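Hypothetical protein Lmaj011689 (Leishmania major, PDB 1YQF) is of unknown function but belongs to the MAM33 family of mitochondrial glycoproteins, which includes human p32, and assembles as a trimer. Local coordinates at residues A[187-190]-A[191-194]; A[148-151]-A[152-155]; A[69-72]-A[73-76]; A[136-139]-A[140-144]. All coordinates share one frame; numbering follows the deposited sequence.

Interaction 1. Residues A[187-190]-A[191-194]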
# COMPACT_ATOMS: atom_id res chain seq x y z
N GLU A 187 10.71 -20.45 -6.43
CA GLU A 187 9.53 -20.70 -5.62
C GLU A 187 9.56 -22.12 -5.05
O GLU A 187 9.16 -22.34 -3.91
CB GLU A 187 8.25 -20.50 -6.44
CG GLU A 187 6.96 -20.94 -5.75
CD GLU A 187 6.71 -20.20 -4.45
OE1 GLU A 187 6.82 -18.95 -4.45
OE2 GLU A 187 6.38 -20.86 -3.43
N GLN A 188 10.02 -23.07 -5.85
CA GLN A 188 10.18 -24.45 -5.41
C GLN A 188 11.23 -24.55 -4.31
O GLN A 188 11.06 -25.30 -3.36
CB GLN A 188 10.57 -25.35 -6.60
CG GLN A 188 10.85 -26.82 -6.26
CD GLN A 188 9.61 -27.56 -5.77
OE1 GLN A 188 8.50 -27.33 -6.25
NE2 GLN A 188 9.80 -28.46 -4.81
N GLN A 189 12.31 -23.78 -4.44
CA GLN A 189 13.39 -23.81 -3.46
C GLN A 189 12.92 -23.27 -2.11
O GLN A 189 13.22 -23.84 -1.08
CB GLN A 189 14.61 -23.00 -3.93
CG GLN A 189 15.14 -23.38 -5.32
CD GLN A 189 15.31 -24.89 -5.51
OE1 GLN A 189 16.08 -25.52 -4.78
NE2 GLN A 189 14.60 -25.45 -6.48
N ASP A 190 12.17 -22.16 -2.14
CA ASP A 190 11.67 -21.55 -0.92
C ASP A 190 10.63 -22.43 -0.24
O ASP A 190 10.58 -22.50 0.98
CB ASP A 190 11.09 -20.16 -1.21
CG ASP A 190 12.16 -19.11 -1.40
OD1 ASP A 190 13.18 -19.16 -0.69
OD2 ASP A 190 12.06 -18.20 -2.25
N TYR A 191 9.80 -23.09 -1.04
CA TYR A 191 8.79 -24.00 -0.50
C TYR A 191 9.48 -25.13 0.27
O TYR A 191 9.06 -25.48 1.36
CB TYR A 191 7.91 -24.57 -1.63
CG TYR A 191 6.94 -25.64 -1.19
CD1 TYR A 191 6.12 -25.45 -0.09
CD2 TYR A 191 6.85 -26.85 -1.88
CE1 TYR A 191 5.23 -26.43 0.32
CE2 TYR A 191 5.96 -27.84 -1.47
CZ TYR A 191 5.15 -27.63 -0.37
OH TYR A 191 4.26 -28.60 0.03
N GLU A 192 10.55 -25.67 -0.31
CA GLU A 192 11.32 -26.73 0.36
C GLU A 192 11.92 -26.25 1.68
O GLU A 192 11.86 -26.97 2.67
CB GLU A 192 12.41 -27.27 -0.57
CG GLU A 192 11.90 -28.34 -1.52
CD GLU A 192 12.88 -28.67 -2.63
OE1 GLU A 192 14.09 -28.42 -2.44
OE2 GLU A 192 12.44 -29.19 -3.67
N ALA A 193 12.47 -25.04 1.70
CA ALA A 193 13.01 -24.47 2.93
C ALA A 193 11.89 -24.22 3.94
O ALA A 193 12.07 -24.37 5.15
CB ALA A 193 13.77 -23.17 2.64
N TRP A 194 10.72 -23.86 3.42
CA TRP A 194 9.53 -23.61 4.22
C TRP A 194 9.04 -24.89 4.91
O TRP A 194 8.62 -24.87 6.06
CB TRP A 194 8.44 -23.02 3.31
CG TRP A 194 7.15 -22.63 3.96
CD1 TRP A 194 6.84 -21.41 4.49
CD2 TRP A 194 5.97 -23.43 4.08
NE1 TRP A 194 5.55 -21.42 4.96
CE2 TRP A 194 4.99 -22.65 4.72
CE3 TRP A 194 5.65 -24.75 3.73
CZ2 TRP A 194 3.71 -23.13 5.01
CZ3 TRP A 194 4.37 -25.23 4.01
CH2 TRP A 194 3.42 -24.42 4.65
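Four alpha-helical i to i+4 hydrogen bonds carry the backbone from Glu187 to Trp194, the first from Tyr191 N to Glu187 O (3.0 Å) and the last from Trp194 N to Asp190 O (2.8 Å). Over this frame the pair Gln188 and Glu192, one helical turn apart, makes the one direct polar bond between side chains of the two segments. Gln188 NE2 donates to Glu192 OE2 at 3.0 Å, with a nearly straight N-H...O angle of 172°. The carboxylate oxygen lies in the plane of the Gln188 amide but is met on its anti side, somewhat out of the carboxylate plane, and the two flat groups are turned 67° apart. The torsions explain the meeting: Gln188 sends CG opposite the backbone N and then folds at chi2 (66°), whereas Glu192 runs extended beyond CG. Glutamine suits its position because its amide hydrogens serve two acceptors, NE2 also bonding Glu38 OE1, while Glu192 OE2 has a salt bridge to Lys44, which would draw negative charge toward that oxygen. Gln188 NE2 also lies at the edge of the Tyr191 ring, 4.5 Å from its CD2. Tyr191 and Glu192 both touch Glu38, so this stripe of helix 173-202 packs along helix 23-39. Glu187 OE2 bonds Tyr146 OH of the second subunit, and the Trp194 indole gives its NE1 hydrogen to Ile122 O and stacks edge-to-face with Phe124 of that subunit, so helix 173-202 contacts both its own helix 23-39 and strand 116-125 of the second subunit.

Interaction 2. Residues A[148-151]-A[152-155]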
# COMPACT_ATOMS: atom_id res chain seq x y z
N GLY A 148 5.21 10.28 -14.14
CA GLY A 148 5.10 10.21 -15.59
C GLY A 148 3.66 10.24 -16.05
O GLY A 148 2.74 10.14 -15.24
N PRO A 149 3.44 10.33 -17.37
CA PRO A 149 2.09 10.38 -17.94
C PRO A 149 1.46 8.99 -17.98
O PRO A 149 2.17 8.00 -17.83
CB PRO A 149 2.35 10.87 -19.36
CG PRO A 149 3.67 10.27 -19.70
CD PRO A 149 4.47 10.35 -18.42
N LEU A 150 0.15 8.93 -18.17
CA LEU A 150 -0.53 7.65 -18.34
C LEU A 150 -0.14 7.04 -19.69
O LEU A 150 -0.32 7.66 -20.74
CB LEU A 150 -2.04 7.83 -18.25
CG LEU A 150 -2.54 8.41 -16.93
CD1 LEU A 150 -4.05 8.60 -16.96
CD2 LEU A 150 -2.14 7.51 -15.76
N VAL A 151 0.40 5.83 -19.64
CA VAL A 151 0.93 5.14 -20.82
C VAL A 151 -0.15 4.84 -21.86
O VAL A 151 0.14 4.84 -23.06
CB VAL A 151 1.68 3.85 -20.41
CG1 VAL A 151 1.97 2.97 -21.60
CG2 VAL A 151 2.98 4.20 -19.71
N HIS A 152 -1.38 4.60 -21.41
CA HIS A 152 -2.51 4.35 -22.32
C HIS A 152 -2.80 5.55 -23.23
O HIS A 152 -3.27 5.38 -24.35
CB HIS A 152 -3.77 3.99 -21.52
CG HIS A 152 -5.04 4.16 -22.30
ND1 HIS A 152 -5.38 3.32 -23.35
CD2 HIS A 152 -6.04 5.07 -22.21
CE1 HIS A 152 -6.54 3.71 -23.85
NE2 HIS A 152 -6.96 4.76 -23.18
N GLU A 153 -2.52 6.75 -22.73
CA GLU A 153 -2.79 7.98 -23.47
C GLU A 153 -1.65 8.43 -24.39
O GLU A 153 -1.78 9.44 -25.07
CB GLU A 153 -3.14 9.10 -22.48
CG GLU A 153 -4.55 8.97 -21.91
CD GLU A 153 -4.77 9.80 -20.67
OE1 GLU A 153 -4.07 10.82 -20.49
OE2 GLU A 153 -5.67 9.43 -19.87
N LEU A 154 -0.54 7.70 -24.41
CA LEU A 154 0.59 8.04 -25.28
C LEU A 154 0.41 7.49 -26.69
O LEU A 154 -0.16 6.42 -26.89
CB LEU A 154 1.90 7.50 -24.70
CG LEU A 154 2.33 8.11 -23.36
CD1 LEU A 154 3.64 7.49 -22.93
CD2 LEU A 154 2.45 9.62 -23.43
N ASP A 155 0.93 8.24 -27.66
CA ASP A 155 0.84 7.88 -29.07
C ASP A 155 1.58 6.59 -29.38
O ASP A 155 2.60 6.28 -28.75
CB ASP A 155 1.38 9.01 -29.96
CG ASP A 155 0.38 10.15 -30.14
OD1 ASP A 155 -0.76 10.15 -29.60
OD2 ASP A 155 0.70 11.12 -30.87
O HOH W 1 -1.08 11.16 -19.23
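A short 3-10 turn, Val151 to Glu153, folds Leu150 and Val151 back on Glu153 and Leu154 in the loop between helix 136-144 and helix 156-168. Two i to i+3 bonds define it: Glu153 N donates to Leu150 O at 3.1 Å, and Leu154 N to Val151 O at 3.2 Å. Both donors stand well above the carbonyl planes, in keeping with the tight turn. On the apolar side the Pro149 ring and the Leu154 side chain meet at about a right angle, CG to CD2 at 4.0 Å, while Val151 and Leu154 both rest on Leu159 of helix 156-168. Pro149 and Leu154 also pack against Trp194 and Tyr191 of the third subunit, so compact apolar groups suit a loop at a subunit boundary. Leu150 and Glu153 run alongside each other in the same direction, with CD1 of Leu150 3.4 Å from OE2 of Glu153. The other carboxylate oxygen is tied back by water: one molecule accepts from Leu150 N at 2.8 Å and donates to Glu153 OE1 at 3.3 Å.

Interaction 3. Residues A[69-72]-A[73-76]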
# COMPACT_ATOMS: atom_id res chain seq x y z
N LYS A 69 23.77 -5.42 -15.87
CA LYS A 69 24.59 -5.46 -17.08
C LYS A 69 24.86 -4.03 -17.57
O LYS A 69 24.03 -3.15 -17.39
CB LYS A 69 23.89 -6.27 -18.18
CG LYS A 69 23.92 -5.67 -19.58
CD LYS A 69 23.02 -6.44 -20.53
CE LYS A 69 22.83 -5.71 -21.85
NZ LYS A 69 21.81 -6.35 -22.73
N SER A 70 26.02 -3.83 -18.20
CA SER A 70 26.35 -2.54 -18.80
C SER A 70 26.05 -2.55 -20.30
O SER A 70 26.15 -3.59 -20.95
CB SER A 70 27.81 -2.19 -18.55
OG SER A 70 28.03 -1.87 -17.19
N PHE A 71 25.70 -1.38 -20.83
CA PHE A 71 25.37 -1.22 -22.24
C PHE A 71 25.61 0.22 -22.68
O PHE A 71 24.81 1.11 -22.36
CB PHE A 71 23.90 -1.61 -22.49
CG PHE A 71 23.46 -1.42 -23.91
CD1 PHE A 71 23.65 -2.42 -24.85
CD2 PHE A 71 22.84 -0.24 -24.31
CE1 PHE A 71 23.25 -2.24 -26.17
CE2 PHE A 71 22.43 -0.06 -25.63
CZ PHE A 71 22.63 -1.06 -26.56
N GLU A 72 26.71 0.45 -23.40
CA GLU A 72 27.06 1.78 -23.92
C GLU A 72 27.22 2.82 -22.80
O GLU A 72 26.73 3.94 -22.91
CB GLU A 72 26.01 2.27 -24.94
CG GLU A 72 25.50 1.21 -25.92
CD GLU A 72 26.57 0.68 -26.86
OE1 GLU A 72 27.69 1.22 -26.90
OE2 GLU A 72 26.27 -0.31 -27.58
N GLY A 73 27.89 2.43 -21.71
CA GLY A 73 28.11 3.31 -20.58
C GLY A 73 26.95 3.39 -19.58
O GLY A 73 27.12 3.93 -18.49
N GLU A 74 25.79 2.86 -19.96
CA GLU A 74 24.61 2.86 -19.10
C GLU A 74 24.65 1.68 -18.13
O GLU A 74 25.06 0.59 -18.50
CB GLU A 74 23.34 2.76 -19.94
CG GLU A 74 23.14 3.89 -20.94
CD GLU A 74 22.05 3.60 -21.96
OE1 GLU A 74 21.44 2.51 -21.89
OE2 GLU A 74 21.81 4.45 -22.83
N ASP A 75 24.22 1.90 -16.89
CA ASP A 75 24.06 0.83 -15.92
C ASP A 75 22.61 0.35 -15.93
O ASP A 75 21.72 1.07 -15.51
CB ASP A 75 24.44 1.31 -14.52
CG ASP A 75 25.91 1.66 -14.41
OD1 ASP A 75 26.77 1.25 -15.22
OD2 ASP A 75 26.28 2.40 -13.47
N LEU A 76 22.39 -0.87 -16.42
CA LEU A 76 21.05 -1.45 -16.49
C LEU A 76 20.78 -2.36 -15.30
O LEU A 76 21.66 -3.11 -14.87
CB LEU A 76 20.85 -2.22 -17.79
CG LEU A 76 21.21 -1.50 -19.10
CD1 LEU A 76 21.05 -2.45 -20.28
CD2 LEU A 76 20.35 -0.27 -19.30
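A beta hairpin with a two-residue loop joins strand 64-71 to strand 74-81, closed by a type I' turn from Phe71 to Glu74. Phe71 and Glu74 form the hydrogen-bonded pair that closes the turn: Phe71 N donates to Glu74 O, and Glu74 N to Phe71 O, each at 3.1 Å. The first donor lies in the carbonyl plane of Glu74, but the second stands above that of Phe71, where the chain turns. Lys69 and Leu76 repeat the reciprocal pairing, Leu76 N reaching Lys69 O at 3.0 Å. At the corners Glu72 and Gly73 both have positive phi; at Gly73 a CB would clash with Glu72 O, so the residue without a side chain fits. Glu72, with chi1 at -41°, carries its CG 3.3 Å above one face of the Phe71 ring, offset toward the rim. On the face bearing Lys69, Phe71, Glu74 and Leu76, CD1 of Leu76 touches both CB of Phe71 (3.7 Å) and CE of Lys69 (4.0 Å), so the lysine contributes its aliphatic length to an apolar patch. Glu74 lies alongside Phe71, with OE1 at the ring edge, 3.9 Å from CD2, and the two planes 55° apart. Arg169 serves both polar ends: its NE forms a salt bridge with Glu74 OE1, and its O accepts from Lys69 NZ. Charged residues can thus line this face because their aliphatic stems pack together on it while their tips meet Arg169, which would be expected to stabilise the charge on the largely buried Glu74.

Interaction 4. Residues A[136-139]-A[140-144]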
# COMPACT_ATOMS: atom_id res chain seq x y z
N ALA A 136 10.92 1.58 3.18
CA ALA A 136 9.67 2.31 3.30
C ALA A 136 9.85 3.79 3.02
O ALA A 136 9.02 4.39 2.34
CB ALA A 136 9.09 2.11 4.68
N GLU A 137 10.91 4.38 3.57
CA GLU A 137 11.16 5.80 3.37
C GLU A 137 11.54 6.10 1.93
O GLU A 137 11.10 7.10 1.37
CB GLU A 137 12.26 6.32 4.30
CG GLU A 137 11.77 6.80 5.66
CD GLU A 137 10.59 7.76 5.59
OE1 GLU A 137 10.54 8.62 4.68
OE2 GLU A 137 9.71 7.64 6.46
N ALA A 138 12.34 5.22 1.33
CA ALA A 138 12.77 5.39 -0.06
C ALA A 138 11.56 5.39 -1.00
O ALA A 138 11.52 6.15 -1.96
CB ALA A 138 13.75 4.30 -0.46
N GLU A 139 10.59 4.53 -0.70
CA GLU A 139 9.38 4.41 -1.51
C GLU A 139 8.52 5.66 -1.36
O GLU A 139 8.05 6.22 -2.35
CB GLU A 139 8.57 3.18 -1.10
CG GLU A 139 7.59 2.69 -2.16
CD GLU A 139 8.27 1.96 -3.32
OE1 GLU A 139 8.96 0.94 -3.08
OE2 GLU A 139 8.11 2.41 -4.48
N ALA A 140 8.34 6.10 -0.12
CA ALA A 140 7.54 7.29 0.20
C ALA A 140 8.05 8.57 -0.48
O ALA A 140 7.25 9.41 -0.90
CB ALA A 140 7.47 7.49 1.70
N LYS A 141 9.37 8.72 -0.59
CA LYS A 141 9.96 9.87 -1.27
C LYS A 141 9.62 9.83 -2.75
O LYS A 141 9.23 10.83 -3.33
CB LYS A 141 11.48 9.91 -1.08
CG LYS A 141 11.92 10.05 0.37
CD LYS A 141 13.43 10.25 0.49
CE LYS A 141 13.94 9.90 1.88
NZ LYS A 141 14.13 8.43 2.06
N ARG A 142 9.74 8.65 -3.35
CA ARG A 142 9.39 8.44 -4.75
C ARG A 142 7.90 8.67 -5.00
O ARG A 142 7.51 9.17 -6.05
CB ARG A 142 9.75 7.03 -5.20
CG ARG A 142 11.23 6.78 -5.41
CD ARG A 142 11.49 5.49 -6.19
NE ARG A 142 11.12 4.30 -5.43
CZ ARG A 142 11.91 3.69 -4.54
NH1 ARG A 142 13.13 4.15 -4.27
NH2 ARG A 142 11.46 2.62 -3.90
N ASN A 143 7.06 8.31 -4.02
CA ASN A 143 5.61 8.45 -4.13
C ASN A 143 5.17 9.91 -4.32
O ASN A 143 4.11 10.16 -4.87
CB ASN A 143 4.92 7.86 -2.90
CG ASN A 143 4.86 6.34 -2.91
OD1 ASN A 143 5.09 5.69 -3.93
ND2 ASN A 143 4.56 5.75 -1.75
N GLU A 144 5.99 10.85 -3.87
CA GLU A 144 5.70 12.28 -3.99
C GLU A 144 6.12 12.90 -5.32
O GLU A 144 5.65 13.98 -5.67
CB GLU A 144 6.40 13.06 -2.88
CG GLU A 144 5.93 12.76 -1.48
CD GLU A 144 6.56 13.70 -0.47
OE1 GLU A 144 7.80 13.72 -0.36
OE2 GLU A 144 5.80 14.44 0.21
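Glu139, Arg142 and Ala140 carry this contact within the single alpha helix 136-144, where an i to i+3 salt bridge links the first two. Glu139 OE1 meets Arg142 NH2 at 3.1 Å, lying at the edge of the guanidinium and in its plane, while the carboxylate itself is turned almost perpendicular, 83° away. Both chains bend toward the meeting: Glu139 has CG opposite its backbone N and folds at chi2 (75°), and Arg142 doubles back at chi3 (-68°), laying its guanidinium over the preceding turn. One face of that group therefore covers Ala138 O, 3.4 Å from its plane. Arg142 NH1 is held further by Leu130 O and Asp133 O, so a long side chain with several N-H groups suits a buried place among backbone carbonyls. Ala140 contributes compactness instead: its small CB sits beside Ala136 O at 3.5 Å, and its side also packs on Ala136 of the third subunit, where a bare methyl allows close approach. The backbone beneath is regular, with Ala140 N donating to Ala136 O at 3.1 Å. Ala136 packs on Ala136 of both neighbouring subunits, and its N bonds Glu137 OE2 of the second. The hydrogen bond from Arg142 N to Ala138 O, at 3.4 Å, is weak, but the next one is short: Asn143 N approaches Glu139 O in the carbonyl plane at 2.9 Å.

How the interactions relate
All four contacts are local, yet they lie on different parts of the fold. Interactions 1 and 2 are surface contacts on opposite sides of the chain's centre, about 39 Å apart between centres, but the trimer brings their equivalents together: Tyr191 and Trp194 of one chain pack on Leu154 and Pro149 of another. Interaction 4 adjoins interaction 2 in sequence, and both touch the third subunit. Interaction 3, partly buried like interaction 4, touches no other chain and joins two neighbouring strands of the sheet. Their chemistry follows: interactions 1 and 4 combine helical backbone bonds with a side-chain pair, amide-carboxylate or salt bridge, while interaction 2 uses tight-turn bonds and water and interaction 3 cross-strand pairing.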